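Peptidoglycan glycosyltransferase (Atopobium parvulum, PDB 4OVD) belongs to the penicillin-binding proteins, pairing a dimerisation domain with a transpeptidase domain in one chain. Local coordinates at residues I62-G67 against I223-Q228; N68-S73 against Y154-V159. One frame throughout, in Å; residues are numbered along the deposited sequence.

Contact 1: residues I62-G67 against I223-Q228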
loop_
_atom_site.group_PDB
_atom_site.type_symbol
_atom_site.label_atom_id
_atom_site.label_comp_id
_atom_site.label_asym_id
_atom_site.label_seq_id
_atom_site.Cartn_x
_atom_site.Cartn_y
_atom_site.Cartn_z
ATOM N N ILE A 62 11.403 -19.386 -8.639
ATOM C CA ILE A 62 10.951 -18.007 -8.442
ATOM C C ILE A 62 12.197 -17.134 -8.514
ATOM O O ILE A 62 13.116 -17.327 -7.723
ATOM C CB ILE A 62 10.196 -17.786 -7.100
ATOM C CG1 ILE A 62 8.979 -18.727 -7.043
ATOM C CG2 ILE A 62 9.818 -16.306 -6.985
ATOM C CD1 ILE A 62 8.099 -18.684 -5.825
ATOM N N TYR A 63 12.238 -16.246 -9.522
ATOM C CA TYR A 63 13.315 -15.306 -9.725
ATOM C C TYR A 63 12.919 -13.902 -9.299
ATOM O O TYR A 63 11.762 -13.539 -9.387
ATOM C CB TYR A 63 13.627 -15.210 -11.218
ATOM C CG TYR A 63 14.108 -16.499 -11.845
ATOM C CD1 TYR A 63 15.440 -16.903 -11.770
ATOM C CD2 TYR A 63 13.229 -17.300 -12.535
ATOM C CE1 TYR A 63 15.861 -18.102 -12.351
ATOM C CE2 TYR A 63 13.620 -18.488 -13.099
ATOM C CZ TYR A 63 14.940 -18.878 -13.047
ATOM O OH TYR A 63 15.262 -20.088 -13.681
ATOM N N ASP A 64 13.873 -13.104 -8.851
ATOM C CA ASP A 64 13.588 -11.715 -8.558
ATOM C C ASP A 64 13.826 -10.927 -9.888
ATOM O O ASP A 64 14.167 -11.534 -10.908
ATOM C CB ASP A 64 14.416 -11.181 -7.382
ATOM C CG ASP A 64 15.783 -10.648 -7.794
ATOM O OD1 ASP A 64 16.323 -10.979 -8.889
ATOM O OD2 ASP A 64 16.332 -9.916 -6.948
ATOM N N ARG A 65 13.665 -9.598 -9.882
ATOM C CA ARG A 65 13.755 -8.802 -11.104
ATOM C C ARG A 65 15.131 -8.813 -11.774
ATOM O O ARG A 65 15.205 -8.515 -12.957
ATOM C CB ARG A 65 13.345 -7.321 -10.828
ATOM C CG ARG A 65 14.399 -6.510 -10.062
ATOM C CD ARG A 65 13.884 -5.138 -9.632
ATOM N NE ARG A 65 13.066 -4.552 -10.688
ATOM C CZ ARG A 65 13.478 -3.718 -11.628
ATOM N NH1 ARG A 65 14.745 -3.264 -11.676
ATOM N NH2 ARG A 65 12.588 -3.305 -12.526
ATOM N N ASN A 66 16.202 -9.073 -11.020
ATOM C CA ASN A 66 17.557 -9.113 -11.572
ATOM C C ASN A 66 17.955 -10.558 -11.886
ATOM O O ASN A 66 19.087 -10.835 -12.266
ATOM C CB ASN A 66 18.541 -8.530 -10.562
ATOM C CG ASN A 66 18.245 -7.069 -10.239
ATOM O OD1 ASN A 66 18.098 -6.251 -11.142
ATOM N ND2 ASN A 66 18.153 -6.737 -8.946
ATOM N N GLY A 67 17.035 -11.503 -11.710
ATOM C CA GLY A 67 17.358 -12.883 -11.980
ATOM C C GLY A 67 17.917 -13.679 -10.810
ATOM O O GLY A 67 18.249 -14.817 -10.975
ATOM N N ILE A 223 10.153 -8.012 -7.524
ATOM C CA ILE A 223 10.947 -7.732 -6.334
ATOM C C ILE A 223 12.427 -7.582 -6.544
ATOM O O ILE A 223 12.984 -8.352 -7.295
ATOM C CB ILE A 223 10.786 -8.903 -5.350
ATOM C CG1 ILE A 223 9.376 -8.917 -4.813
ATOM C CG2 ILE A 223 11.753 -8.794 -4.175
ATOM C CD1 ILE A 223 9.032 -7.725 -3.959
ATOM N N ASP A 224 13.066 -6.615 -5.881
ATOM C CA ASP A 224 14.533 -6.460 -5.960
ATOM C C ASP A 224 14.955 -6.945 -4.599
ATOM O O ASP A 224 14.688 -6.341 -3.569
ATOM C CB ASP A 224 14.992 -5.036 -6.207
ATOM C CG ASP A 224 16.534 -4.928 -6.283
ATOM O OD1 ASP A 224 17.176 -5.389 -5.309
ATOM O OD2 ASP A 224 17.096 -4.358 -7.272
ATOM N N ILE A 225 15.588 -8.089 -4.584
ATOM C CA ILE A 225 15.879 -8.742 -3.311
ATOM C C ILE A 225 16.736 -7.949 -2.378
ATOM O O ILE A 225 16.542 -8.015 -1.175
ATOM C CB ILE A 225 16.448 -10.156 -3.530
ATOM C CG1 ILE A 225 16.330 -11.006 -2.251
ATOM C CG2 ILE A 225 17.838 -10.077 -4.141
ATOM C CD1 ILE A 225 14.907 -11.280 -1.862
ATOM N N GLU A 226 17.684 -7.198 -2.910
ATOM C CA GLU A 226 18.513 -6.358 -2.030
ATOM C C GLU A 226 17.679 -5.206 -1.412
ATOM O O GLU A 226 17.864 -4.811 -0.265
ATOM C CB GLU A 226 19.724 -5.805 -2.798
ATOM C CG GLU A 226 20.941 -5.679 -1.908
ATOM C CD GLU A 226 21.434 -7.026 -1.383
ATOM O OE1 GLU A 226 21.310 -8.067 -2.084
ATOM O OE2 GLU A 226 21.975 -7.050 -0.255
ATOM N N LEU A 227 16.711 -4.694 -2.166
ATOM C CA LEU A 227 15.838 -3.650 -1.651
ATOM C C LEU A 227 14.858 -4.247 -0.643
ATOM O O LEU A 227 14.415 -3.608 0.294
ATOM C CB LEU A 227 15.097 -2.987 -2.797
ATOM C CG LEU A 227 14.391 -1.741 -2.322
ATOM C CD1 LEU A 227 15.414 -0.810 -1.669
ATOM C CD2 LEU A 227 13.707 -1.111 -3.524
ATOM N N GLN A 228 14.568 -5.508 -0.803
ATOM C CA GLN A 228 13.665 -6.177 0.110
ATOM C C GLN A 228 14.341 -6.299 1.440
ATOM O O GLN A 228 13.738 -6.104 2.468
ATOM C CB GLN A 228 13.277 -7.551 -0.456
ATOM C CG GLN A 228 12.373 -8.338 0.438
ATOM C CD GLN A 228 11.037 -7.700 0.597
ATOM O OE1 GLN A 228 10.570 -6.951 -0.289
ATOM N NE2 GLN A 228 10.385 -7.992 1.723
HETATM O O HOH W 1 17.068 -3.670 -9.834
#
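Arg-65 N donates to Ile-223 O over 3.0 Å, joining a type I beta turn, Asp-64 to Gly-67, to the residue two places before helix 225-242. The bond is nearly straight, 175° at the hydrogen. Asp-64 divides its carboxylate between the two segments. OD2 takes the N-H of Ile-225 in the first turn of the helix, at 3.1 Å, with its anti lone pair. The same oxygen lies against Ile-225 CG2. OD1 turns back to its own loop and accepts from Asn-66 N, which completes an Asx turn. It also accepts from Asn-68 N. Asp-64 CG sits between the backbone N and the carbonyl carbon (chi1 87°), which leaves OD1 over its own turn and OD2 toward the helix start.

Asp-224 is the N-cap of the helix. Its OD1 accepts from Leu-227 N at 3.3 Å and, weakly, from Glu-226 N, and forms a salt bridge with Arg-556. OD2 receives a weak bond from Asn-66 ND2 at 3.1 Å, the amide and carboxylate planes standing 82° apart. A water bridges this OD2, Asn-66 OD1 and Arg-65 NH1. The Arg-65 chain passes Asp-224 at a slant, with CD 3.6 Å from Asp-224 CB.

Strand 62-63, between strands 219-221 and 69-74 in the mixed sheet, leads into the turn. Helix 542-556 and strand 260-266 pack against Leu-227.

Contact 2: residues N68-S73 against Y154-V159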
loop_
_atom_site.group_PDB
_atom_site.type_symbol
_atom_site.label_atom_id
_atom_site.label_comp_id
_atom_site.label_asym_id
_atom_site.label_seq_id
_atom_site.Cartn_x
_atom_site.Cartn_y
_atom_site.Cartn_z
ATOM N N ASN A 68 18.071 -13.096 -9.635
ATOM C CA ASN A 68 18.494 -13.899 -8.518
ATOM C C ASN A 68 17.388 -14.946 -8.199
ATOM O O ASN A 68 16.145 -14.707 -8.320
ATOM C CB ASN A 68 18.766 -13.022 -7.307
ATOM C CG ASN A 68 19.850 -11.990 -7.558
ATOM O OD1 ASN A 68 21.028 -12.324 -7.656
ATOM N ND2 ASN A 68 19.462 -10.704 -7.582
ATOM N N VAL A 69 17.850 -16.132 -7.826
ATOM C CA VAL A 69 16.970 -17.244 -7.490
ATOM C C VAL A 69 16.522 -16.995 -6.059
ATOM O O VAL A 69 17.366 -16.790 -5.157
ATOM C CB VAL A 69 17.648 -18.640 -7.665
ATOM C CG1 VAL A 69 16.764 -19.775 -7.148
ATOM C CG2 VAL A 69 17.997 -18.878 -9.133
ATOM N N LEU A 70 15.198 -16.960 -5.862
ATOM C CA LEU A 70 14.681 -16.700 -4.543
ATOM C C LEU A 70 14.250 -18.011 -3.986
ATOM O O LEU A 70 14.467 -18.283 -2.825
ATOM C CB LEU A 70 13.537 -15.696 -4.590
ATOM C CG LEU A 70 13.828 -14.331 -5.186
ATOM C CD1 LEU A 70 12.598 -13.445 -5.092
ATOM C CD2 LEU A 70 15.026 -13.656 -4.517
ATOM N N ALA A 71 13.669 -18.854 -4.841
ATOM C CA ALA A 71 13.244 -20.172 -4.438
ATOM C C ALA A 71 13.404 -21.186 -5.560
ATOM O O ALA A 71 13.053 -20.944 -6.714
ATOM C CB ALA A 71 11.806 -20.130 -3.982
HETATM N N MSE A 72 13.863 -22.367 -5.199
HETATM C CA MSE A 72 14.085 -23.429 -6.173
HETATM C C MSE A 72 13.919 -24.716 -5.459
HETATM O O MSE A 72 14.201 -24.791 -4.257
HETATM C CB MSE A 72 15.501 -23.387 -6.688
HETATM C CG MSE A 72 16.463 -23.020 -5.545
HETATM SE SE MSE A 72 18.061 -24.170 -5.543
HETATM C CE MSE A 72 19.308 -22.747 -4.955
ATOM N N SER A 73 13.463 -25.714 -6.210
ATOM C CA SER A 73 13.186 -27.059 -5.690
ATOM C C SER A 73 14.324 -27.974 -6.034
ATOM O O SER A 73 14.874 -27.938 -7.128
ATOM C CB SER A 73 11.833 -27.626 -6.160
ATOM O OG SER A 73 10.740 -27.049 -5.442
ATOM N N TYR A 154 15.683 -21.594 -0.102
ATOM C CA TYR A 154 15.595 -20.149 -0.143
ATOM C C TYR A 154 16.960 -19.625 0.144
ATOM O O TYR A 154 17.405 -19.580 1.272
ATOM C CB TYR A 154 14.631 -19.629 0.898
ATOM C CG TYR A 154 13.272 -20.178 0.744
ATOM C CD1 TYR A 154 12.418 -19.676 -0.193
ATOM C CD2 TYR A 154 12.845 -21.201 1.528
ATOM C CE1 TYR A 154 11.173 -20.192 -0.348
ATOM C CE2 TYR A 154 11.604 -21.714 1.386
ATOM C CZ TYR A 154 10.780 -21.198 0.446
ATOM O OH TYR A 154 9.545 -21.704 0.297
ATOM N N PRO A 155 17.648 -19.246 -1.015
ATOM C CA PRO A 155 19.030 -18.847 -0.778
ATOM C C PRO A 155 19.280 -17.613 0.047
ATOM O O PRO A 155 20.384 -17.493 0.551
ATOM C CB PRO A 155 19.549 -18.553 -2.173
ATOM C CG PRO A 155 18.798 -19.445 -3.036
ATOM C CD PRO A 155 17.448 -19.224 -2.545
ATOM N N TYR A 156 18.340 -16.688 0.145
ATOM C CA TYR A 156 18.623 -15.463 0.852
ATOM C C TYR A 156 18.096 -15.570 2.225
ATOM O O TYR A 156 18.005 -14.613 2.937
ATOM C CB TYR A 156 18.021 -14.277 0.159
ATOM C CG TYR A 156 18.671 -13.967 -1.146
ATOM C CD1 TYR A 156 19.728 -13.096 -1.227
ATOM C CD2 TYR A 156 18.229 -14.542 -2.293
ATOM C CE1 TYR A 156 20.323 -12.818 -2.424
ATOM C CE2 TYR A 156 18.811 -14.265 -3.491
ATOM C CZ TYR A 156 19.865 -13.410 -3.547
ATOM O OH TYR A 156 20.430 -13.153 -4.754
ATOM N N GLY A 157 17.766 -16.780 2.596
ATOM C CA GLY A 157 17.232 -17.083 3.914
ATOM C C GLY A 157 15.867 -16.488 4.131
ATOM O O GLY A 157 14.990 -16.663 3.295
ATOM N N ASN A 158 15.720 -15.744 5.227
ATOM C CA ASN A 158 14.450 -15.115 5.623
ATOM C C ASN A 158 14.050 -13.863 4.895
ATOM O O ASN A 158 12.938 -13.344 5.109
ATOM C CB ASN A 158 14.461 -14.801 7.110
ATOM C CG ASN A 158 14.521 -16.055 7.963
ATOM O OD1 ASN A 158 13.965 -17.106 7.607
ATOM N ND2 ASN A 158 15.175 -15.948 9.102
ATOM N N VAL A 159 14.911 -13.409 3.997
ATOM C CA VAL A 159 14.651 -12.191 3.259
ATOM C C VAL A 159 13.553 -12.398 2.229
ATOM O O VAL A 159 13.704 -13.149 1.288
ATOM C CB VAL A 159 15.891 -11.671 2.481
ATOM C CG1 VAL A 159 15.516 -10.375 1.781
ATOM C CG2 VAL A 159 17.098 -11.442 3.402
#
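Pro-155 and Tyr-154 meet the backbone of 68-73 at the carbonyl of Leu-70. No hydrogen bond crosses between the segments. Instead, Tyr-154 CA makes a CA-H...O contact with Leu-70 O at 3.5 Å, with 157° at the hydrogen. Pro-155 CD lies 3.1 Å from the same oxygen. Val-69 O is a second carbonyl in the contact. It approaches the edge of the Tyr-156 ring near the ring plane, 3.4 Å from CE2. Pro-155 CG is also close to it.

Three apolar contacts add to this. Ala-71 CB touches the Tyr-154 ring obliquely, 3.7 Å from CE1. The selenomethionine Met-72 bends at chi2 and chi3 and brings its CE methyl to 3.9 Å from Pro-155 CG. Leu-70 CD2 reaches Tyr-156 CE2 at 4.0 Å. In Leu-70, CD1 continues the extended chain (chi2 -177°), and the side branch CD2 is the one that meets the ring.

Strand 69-74 carries a classic beta bulge, with Leu-70 and Ala-71 set against the single residue Ile-62, and changes direction at Leu-70. Segment 154-159 follows strand 151-153, the outermost strand of the mixed sheet within this chain and the neighbour of 69-74. It folds as a type I turn from Tyr-154 to Gly-157, then a type II' turn from Tyr-156 to Val-159. Both segments belong to the penicillin-binding protein dimerisation domain.

The polar end of Tyr-156 rests on Asn-68. OH is 3.1 Å from Asn-68 CB. It is equally near OD1, but the angle is too poor for a hydrogen bond. The amide and ring planes are 81° apart. Beyond them, Ile-225 of helix 225-242 touches Asn-68, Leu-70 and Tyr-156. Glu-178 of helix 176-180 touches both Tyr-154 and Ala-71.

Overall arrangement
Contacts 1 and 2 have centres about 10 Å apart, and both reach the same mixed sheet through strands 62-63 and 69-74. These strands are consecutive in the chain and neighbours in that sheet. Ile-62 O lies 2.8 Å from Leu-70 N, and Ile-62 N lies 3.0 Å from Ala-71 O; both are probable hydrogen bonds. Side chains join the contacts as well. Ile-225 CD1 packs on Leu-70 CD2 at 3.6 Å, and Asp-64 CB on Leu-70 CD1 at 3.7 Å. Leu-70 thus takes part in contact 2 while touching both segments of contact 1. The two contact centres lie about 19 and 24 Å from the centre of the chain, on the same side of it.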